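Long-range contacts in putative cytidylyltransferase (Burkholderia pseudomallei, PDB 5X9Q), which probably catalyses the adenylyl transfer from ATP to D-glycero-beta-D-manno-heptose 1-phosphate, giving ADP-heptose and diphosphate in the heptose biosynthesis pathway: residues 51-56 against 98-103; 68-73 against 91-96. One frame throughout, in Å; residues are numbered along the deposited sequence.

Contact 1: 51-56 against 98-103; sequences GHVSYL and AALECV
Leu56 lays its isobutyl group across that of Leu100, the two side chains crossing at about a right angle, with one methyl of each at the meeting point: CD1 of Leu56 is 3.4 Å from CD1 of Leu100. The same CD1 of Leu56 also reaches CG2 of Val103, 4.1 Å away, and so touches both loop residues from one side. One turn earlier on the helix, Val53 adds its CG1, which meets the other branch of Leu100 at CD2, 4.0 Å off, again with the side chains roughly perpendicular. Leu100 is thus forked over the helix, one methyl given to Leu56 and the other to Val53. Cys102 approaches from the backbone side of Leu56. Its SG stands between its own backbone N and carbonyl carbon (chi1 64°), and from there the sulfur lies 3.7 Å from CB of Leu56 and 3.4 Å from the Leu56 carbonyl O. No hydrogen bond links the two segments; the contact is mostly apolar packing of largely buried groups, with the sulfur-to-carbonyl approach added. Val53 and Leu100 also pack on Ala99 of the second subunit, which places this patch at the dimer interface. It joins helix 50-62, the crossover helix of a beta-alpha-beta unit linking the adjacent parallel strands 38-43 and 65-71, to the loop that leads from helix 90-98 into strand 105-109, at one edge of the sheet within this chain.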
ATOM      1  N   GLY A  51      -4.172   8.994  -2.913  1.00 38.21           N
ATOM      2  CA  GLY A  51      -4.126   9.441  -4.299  1.00 36.27           C
ATOM      3  C   GLY A  51      -3.105   8.657  -5.102  1.00 33.79           C
ATOM      4  O   GLY A  51      -3.356   8.270  -6.238  1.00 37.64           O
ATOM      5  N   HIS A  52      -1.957   8.404  -4.487  1.00 31.83           N
ATOM      6  CA  HIS A  52      -0.911   7.589  -5.078  1.00 30.40           C
ATOM      7  C   HIS A  52      -1.419   6.209  -5.475  1.00 30.54           C
ATOM      8  O   HIS A  52      -1.221   5.775  -6.604  1.00 31.85           O
ATOM      9  CB  HIS A  52       0.237   7.421  -4.094  1.00 30.73           C
ATOM     10  CG  HIS A  52       1.111   8.626  -3.963  1.00 33.52           C
ATOM     11  ND1 HIS A  52       1.534   9.103  -2.744  1.00 35.21           N
ATOM     12  CD2 HIS A  52       1.670   9.431  -4.897  1.00 37.37           C
ATOM     13  CE1 HIS A  52       2.320  10.148  -2.931  1.00 42.31           C
ATOM     14  NE2 HIS A  52       2.418  10.367  -4.228  1.00 42.20           N
ATOM     15  N   VAL A  53      -2.067   5.505  -4.553  1.00 32.03           N
ATOM     16  CA  VAL A  53      -2.466   4.132  -4.844  1.00 29.56           C
ATOM     17  C   VAL A  53      -3.681   4.064  -5.755  1.00 28.43           C
ATOM     18  O   VAL A  53      -3.788   3.137  -6.550  1.00 32.74           O
ATOM     19  CB  VAL A  53      -2.709   3.304  -3.548  1.00 27.09           C
ATOM     20  CG1 VAL A  53      -1.394   3.219  -2.732  1.00 26.21           C
ATOM     21  CG2 VAL A  53      -3.847   3.871  -2.721  1.00 28.57           C
ATOM     22  N   SER A  54      -4.578   5.039  -5.648  1.00 27.55           N
ATOM     23  CA  SER A  54      -5.761   5.072  -6.498  1.00 30.53           C
ATOM     24  C   SER A  54      -5.292   5.213  -7.941  1.00 29.00           C
ATOM     25  O   SER A  54      -5.780   4.528  -8.839  1.00 30.06           O
ATOM     26  CB  SER A  54      -6.670   6.241  -6.117  1.00 34.03           C
ATOM     27  OG  SER A  54      -7.371   5.969  -4.916  1.00 48.24           O
ATOM     28  N   TYR A  55      -4.326   6.090  -8.165  1.00 30.81           N
ATOM     29  CA  TYR A  55      -3.766   6.325  -9.470  1.00 26.33           C
ATOM     30  C   TYR A  55      -2.856   5.203  -9.909  1.00 29.31           C
ATOM     31  O   TYR A  55      -2.798   4.933 -11.072  1.00 30.66           O
ATOM     32  CB  TYR A  55      -3.119   7.716  -9.569  1.00 33.05           C
ATOM     33  CG  TYR A  55      -1.668   7.776  -9.952  1.00 30.94           C
ATOM     34  CD1 TYR A  55      -1.255   7.601 -11.248  1.00 33.01           C
ATOM     35  CD2 TYR A  55      -0.726   7.983  -9.012  1.00 28.66           C
ATOM     36  CE1 TYR A  55       0.083   7.630 -11.582  1.00 29.69           C
ATOM     37  CE2 TYR A  55       0.603   8.037  -9.325  1.00 34.90           C
ATOM     38  CZ  TYR A  55       1.001   7.853 -10.599  1.00 35.36           C
ATOM     39  OH  TYR A  55       2.330   7.907 -10.820  1.00 40.30           O
ATOM     40  N   LEU A  56      -2.157   4.569  -8.972  1.00 27.91           N
ATOM     41  CA  LEU A  56      -1.296   3.448  -9.346  1.00 25.76           C
ATOM     42  C   LEU A  56      -2.131   2.272  -9.866  1.00 32.28           C
ATOM     43  O   LEU A  56      -1.704   1.529 -10.749  1.00 32.38           O
ATOM     44  CB  LEU A  56      -0.443   3.005  -8.157  1.00 29.39           C
ATOM     45  CG  LEU A  56       0.837   3.806  -7.906  1.00 30.67           C
ATOM     46  CD1 LEU A  56       1.697   3.128  -6.850  1.00 26.97           C
ATOM     47  CD2 LEU A  56       1.616   3.993  -9.199  1.00 27.45           C
ATOM     48  N   ALA A  98       6.631  -1.742  -4.124  1.00 21.64           N
ATOM     49  CA  ALA A  98       6.628  -3.142  -4.515  1.00 23.80           C
ATOM     50  C   ALA A  98       5.583  -3.941  -3.739  1.00 26.81           C
ATOM     51  O   ALA A  98       5.078  -4.951  -4.230  1.00 30.13           O
ATOM     52  CB  ALA A  98       8.013  -3.750  -4.332  1.00 22.85           C
ATOM     53  N   ALA A  99       5.230  -3.469  -2.549  1.00 26.08           N
ATOM     54  CA  ALA A  99       4.258  -4.162  -1.703  1.00 28.76           C
ATOM     55  C   ALA A  99       2.857  -4.038  -2.270  1.00 30.41           C
ATOM     56  O   ALA A  99       1.936  -4.738  -1.830  1.00 29.56           O
ATOM     57  CB  ALA A  99       4.299  -3.625  -0.283  1.00 26.05           C
ATOM     58  N   LEU A 100       2.703  -3.158  -3.253  1.00 23.73           N
ATOM     59  CA  LEU A 100       1.402  -2.880  -3.841  1.00 27.57           C
ATOM     60  C   LEU A 100       0.969  -3.955  -4.834  1.00 28.10           C
ATOM     61  O   LEU A 100       1.755  -4.410  -5.676  1.00 26.26           O
ATOM     62  CB  LEU A 100       1.439  -1.521  -4.540  1.00 23.84           C
ATOM     63  CG  LEU A 100       1.662  -0.367  -3.567  1.00 29.59           C
ATOM     64  CD1 LEU A 100       1.827   0.952  -4.301  1.00 25.86           C
ATOM     65  CD2 LEU A 100       0.488  -0.318  -2.575  1.00 25.33           C
ATOM     66  N   GLU A 101      -0.296  -4.343  -4.737  1.00 27.77           N
ATOM     67  CA  GLU A 101      -0.850  -5.357  -5.618  1.00 33.05           C
ATOM     68  C   GLU A 101      -0.767  -4.963  -7.083  1.00 27.49           C
ATOM     69  O   GLU A 101      -0.522  -5.804  -7.938  1.00 26.30           O
ATOM     70  CB  GLU A 101      -2.310  -5.643  -5.278  1.00 28.92           C
ATOM     71  CG  GLU A 101      -2.872  -6.780  -6.127  1.00 36.29           C
ATOM     72  CD  GLU A 101      -4.247  -7.228  -5.686  1.00 57.17           C
ATOM     73  OE1 GLU A 101      -4.966  -6.422  -5.049  1.00 60.39           O
ATOM     74  OE2 GLU A 101      -4.599  -8.406  -5.940  1.00 75.41           O
ATOM     75  N   CYS A 102      -1.000  -3.694  -7.383  1.00 22.21           N
ATOM     76  CA  CYS A 102      -1.114  -3.322  -8.785  1.00 23.95           C
ATOM     77  C   CYS A 102       0.213  -3.102  -9.495  1.00 24.80           C
ATOM     78  O   CYS A 102       0.230  -3.055 -10.716  1.00 29.67           O
ATOM     79  CB  CYS A 102      -1.976  -2.072  -8.923  1.00 25.98           C
ATOM     80  SG  CYS A 102      -1.280  -0.618  -8.158  1.00 37.42           S
ATOM     81  N   VAL A 103       1.317  -2.993  -8.759  1.00 25.51           N
ATOM     82  CA  VAL A 103       2.629  -2.698  -9.344  1.00 23.01           C
ATOM     83  C   VAL A 103       3.324  -3.989  -9.736  1.00 22.46           C
ATOM     84  O   VAL A 103       3.335  -4.936  -8.952  1.00 26.37           O
ATOM     85  CB  VAL A 103       3.569  -1.914  -8.340  1.00 24.15           C
ATOM     86  CG1 VAL A 103       4.995  -1.811  -8.891  1.00 20.56           C
ATOM     87  CG2 VAL A 103       3.055  -0.524  -8.029  1.00 21.96           C
TER

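Contact 2: 68-73 against 91-96; sequences VGVNSD and EDRMAL
The backbone O of Asn71 is gripped by both terminal nitrogens of Arg93, NH1 at 2.9 Å and NH2 at 2.8 Å, an end-on fork closing on one atom. This happens at the C-terminal end of strand 65-71 in the parallel Rossmann-like sheet of the cytidylyltransferase-like fold, where helix 90-98 runs back nearly antiparallel to the strand (159° between the short axes). Because two N-H groups share one acceptor, both bonds are bent, with N-H...O angles of 137° and 143°; the oxygen nevertheless stays close to the guanidinium plane.

NH2 makes a further, straighter bond to OD1 of Asp73, at 2.9 Å, which is also a salt bridge. It meets that oxygen from above the carboxylate plane, the two flat groups being well out of parallel. A bend at chi3 turns the guanidinium of Arg93 toward the chain leaving the strand. Outside the two segments, NE bonds to Asn88 O and NH1 also to Val44 O, so that all three nitrogens of the group are bonded and its rotation is probably fixed. Beyond the strand end, Ser72 is the N-cap of helix 73-76, its OG bonded to Ser75 N.

Further back along the strand Val70 points toward the helix. Its CG1 lies against the guanidinium, 3.4 Å from NH1 of Arg93, and the apolar packing is with Met94, whose CG rests 3.7 Å from CB of Val70.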
ATOM      1  N   VAL A  68       7.045   1.178 -12.303  1.00 24.03           N
ATOM      2  CA  VAL A  68       7.190   2.457 -11.612  1.00 21.21           C
ATOM      3  C   VAL A  68       8.676   2.843 -11.483  1.00 24.48           C
ATOM      4  O   VAL A  68       9.498   2.058 -11.006  1.00 22.79           O
ATOM      5  CB  VAL A  68       6.539   2.403 -10.231  1.00 25.48           C
ATOM      6  CG1 VAL A  68       6.506   3.786  -9.614  1.00 26.32           C
ATOM      7  CG2 VAL A  68       5.117   1.840 -10.353  1.00 26.20           C
ATOM      8  N   GLY A  69       9.028   4.031 -11.964  1.00 22.97           N
ATOM      9  CA  GLY A  69      10.376   4.555 -11.821  1.00 21.67           C
ATOM     10  C   GLY A  69      10.496   5.438 -10.590  1.00 25.29           C
ATOM     11  O   GLY A  69       9.656   6.318 -10.340  1.00 24.65           O
ATOM     12  N   VAL A  70      11.536   5.211  -9.803  1.00 22.97           N
ATOM     13  CA  VAL A  70      11.643   5.939  -8.536  1.00 29.62           C
ATOM     14  C   VAL A  70      12.945   6.730  -8.427  1.00 26.29           C
ATOM     15  O   VAL A  70      14.044   6.157  -8.466  1.00 27.92           O
ATOM     16  CB  VAL A  70      11.528   4.985  -7.353  1.00 27.94           C
ATOM     17  CG1 VAL A  70      11.649   5.749  -6.047  1.00 27.64           C
ATOM     18  CG2 VAL A  70      10.205   4.243  -7.432  1.00 23.11           C
ATOM     19  N   ASN A  71      12.813   8.045  -8.303  1.00 24.51           N
ATOM     20  CA  ASN A  71      13.976   8.912  -8.162  1.00 31.01           C
ATOM     21  C   ASN A  71      14.906   8.452  -7.036  1.00 31.21           C
ATOM     22  O   ASN A  71      14.465   8.274  -5.889  1.00 28.51           O
ATOM     23  CB  ASN A  71      13.522  10.350  -7.888  1.00 28.34           C
ATOM     24  CG  ASN A  71      12.618  10.896  -8.971  1.00 32.61           C
ATOM     25  OD1 ASN A  71      11.444  10.508  -9.085  1.00 28.69           O
ATOM     26  ND2 ASN A  71      13.141  11.837  -9.747  1.00 30.05           N
ATOM     27  N   SER A  72      16.195   8.336  -7.357  1.00 33.09           N
ATOM     28  CA  SER A  72      17.233   8.122  -6.337  1.00 37.39           C
ATOM     29  C   SER A  72      17.280   9.331  -5.436  1.00 35.50           C
ATOM     30  O   SER A  72      16.774  10.405  -5.792  1.00 34.07           O
ATOM     31  CB  SER A  72      18.621   7.919  -6.946  1.00 33.10           C
ATOM     32  OG  SER A  72      19.152   9.172  -7.356  1.00 39.77           O
ATOM     33  N   ASP A  73      17.899   9.159  -4.274  1.00 38.55           N
ATOM     34  CA  ASP A  73      17.963  10.237  -3.293  1.00 44.53           C
ATOM     35  C   ASP A  73      18.684  11.462  -3.865  1.00 47.67           C
ATOM     36  O   ASP A  73      18.199  12.595  -3.716  1.00 50.09           O
ATOM     37  CB  ASP A  73      18.664   9.747  -2.018  1.00 40.77           C
ATOM     38  CG  ASP A  73      17.903   8.606  -1.327  1.00 49.10           C
ATOM     39  OD1 ASP A  73      16.648   8.636  -1.328  1.00 44.30           O
ATOM     40  OD2 ASP A  73      18.562   7.659  -0.818  1.00 50.21           O
ATOM     41  N   GLU A  91      15.503   3.021  -1.184  1.00 30.71           N
ATOM     42  CA  GLU A  91      15.263   1.576  -1.175  1.00 38.87           C
ATOM     43  C   GLU A  91      13.939   1.395  -0.452  1.00 35.96           C
ATOM     44  O   GLU A  91      13.130   0.555  -0.812  1.00 36.90           O
ATOM     45  CB  GLU A  91      16.351   0.764  -0.477  1.00 47.86           C
ATOM     46  CG  GLU A  91      16.098  -0.748  -0.621  1.00 58.32           C
ATOM     47  CD  GLU A  91      16.903  -1.584   0.362  1.00 80.90           C
ATOM     48  OE1 GLU A  91      18.011  -1.151   0.757  1.00 88.69           O
ATOM     49  OE2 GLU A  91      16.406  -2.661   0.766  1.00 76.85           O
ATOM     50  N   ASP A  92      13.715   2.220   0.552  1.00 33.01           N
ATOM     51  CA  ASP A  92      12.482   2.154   1.299  1.00 36.60           C
ATOM     52  C   ASP A  92      11.293   2.640   0.490  1.00 31.67           C
ATOM     53  O   ASP A  92      10.232   2.020   0.536  1.00 32.74           O
ATOM     54  CB  ASP A  92      12.640   2.945   2.602  1.00 33.25           C
ATOM     55  CG  ASP A  92      13.445   2.177   3.641  1.00 37.04           C
ATOM     56  OD1 ASP A  92      14.063   1.141   3.276  1.00 39.91           O
ATOM     57  OD2 ASP A  92      13.480   2.610   4.814  1.00 44.52           O
ATOM     58  N   ARG A  93      11.478   3.713  -0.279  1.00 29.91           N
ATOM     59  CA  ARG A  93      10.402   4.224  -1.115  1.00 30.37           C
ATOM     60  C   ARG A  93      10.039   3.197  -2.170  1.00 28.78           C
ATOM     61  O   ARG A  93       8.864   2.975  -2.429  1.00 28.79           O
ATOM     62  CB  ARG A  93      10.788   5.545  -1.763  1.00 28.34           C
ATOM     63  CG  ARG A  93      10.803   6.695  -0.783  1.00 31.03           C
ATOM     64  CD  ARG A  93      11.153   8.006  -1.457  1.00 31.86           C
ATOM     65  NE  ARG A  93      12.579   8.120  -1.741  1.00 30.74           N
ATOM     66  CZ  ARG A  93      13.082   8.335  -2.953  1.00 33.04           C
ATOM     67  NH1 ARG A  93      12.272   8.450  -4.001  1.00 29.18           N
ATOM     68  NH2 ARG A  93      14.397   8.425  -3.123  1.00 33.67           N
ATOM     69  N   MET A  94      11.046   2.509  -2.701  1.00 27.15           N
ATOM     70  CA  MET A  94      10.816   1.494  -3.716  1.00 26.35           C
ATOM     71  C   MET A  94      10.160   0.255  -3.117  1.00 31.59           C
ATOM     72  O   MET A  94       9.280  -0.337  -3.742  1.00 27.40           O
ATOM     73  CB  MET A  94      12.127   1.110  -4.390  1.00 28.47           C
ATOM     74  CG  MET A  94      12.698   2.223  -5.235  1.00 30.64           C
ATOM     75  SD  MET A  94      14.331   1.823  -5.861  1.00 31.92           S
ATOM     76  CE  MET A  94      13.950   0.529  -7.051  1.00 30.35           C
ATOM     77  N   ALA A  95      10.580  -0.133  -1.912  1.00 29.75           N
ATOM     78  CA  ALA A  95       9.992  -1.301  -1.257  1.00 29.85           C
ATOM     79  C   ALA A  95       8.481  -1.141  -1.007  1.00 28.23           C
ATOM     80  O   ALA A  95       7.706  -2.088  -1.233  1.00 28.21           O
ATOM     81  CB  ALA A  95      10.728  -1.600   0.049  1.00 27.61           C
ATOM     82  N   LEU A  96       8.058   0.043  -0.560  1.00 29.51           N
ATOM     83  CA  LEU A  96       6.639   0.309  -0.336  1.00 27.22           C
ATOM     84  C   LEU A  96       5.854   0.092  -1.606  1.00 27.03           C
ATOM     85  O   LEU A  96       4.833  -0.590  -1.596  1.00 31.12           O
ATOM     86  CB  LEU A  96       6.415   1.733   0.150  1.00 31.67           C
ATOM     87  CG  LEU A  96       6.154   1.925   1.623  1.00 32.23           C
ATOM     88  CD1 LEU A  96       4.728   1.567   1.904  1.00 36.96           C
ATOM     89  CD2 LEU A  96       7.094   1.024   2.383  1.00 35.16           C
TER

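Overall arrangement
Both contacts are buried, yet they differ in chemistry. Contact 1 is almost entirely apolar, without a hydrogen bond across it, and holds a helix to a loop, whereas contact 2 couples a strand to a helix and combines hydrophobic packing with a charged arginine at the strand end. The two draw on consecutive elements: helix 50-62 leads into strand 65-71, and segment 98-103 begins at the last residue of helix 90-98. Val68 joins them, its CG2 packing 3.9 Å from CG2 of Val103 and near Leu56. Both reach the second subunit by packing and salt bridges, Glu101 of contact 1 with Arg19 of that subunit, and Glu91 and Asp92 of contact 2 with its Arg50.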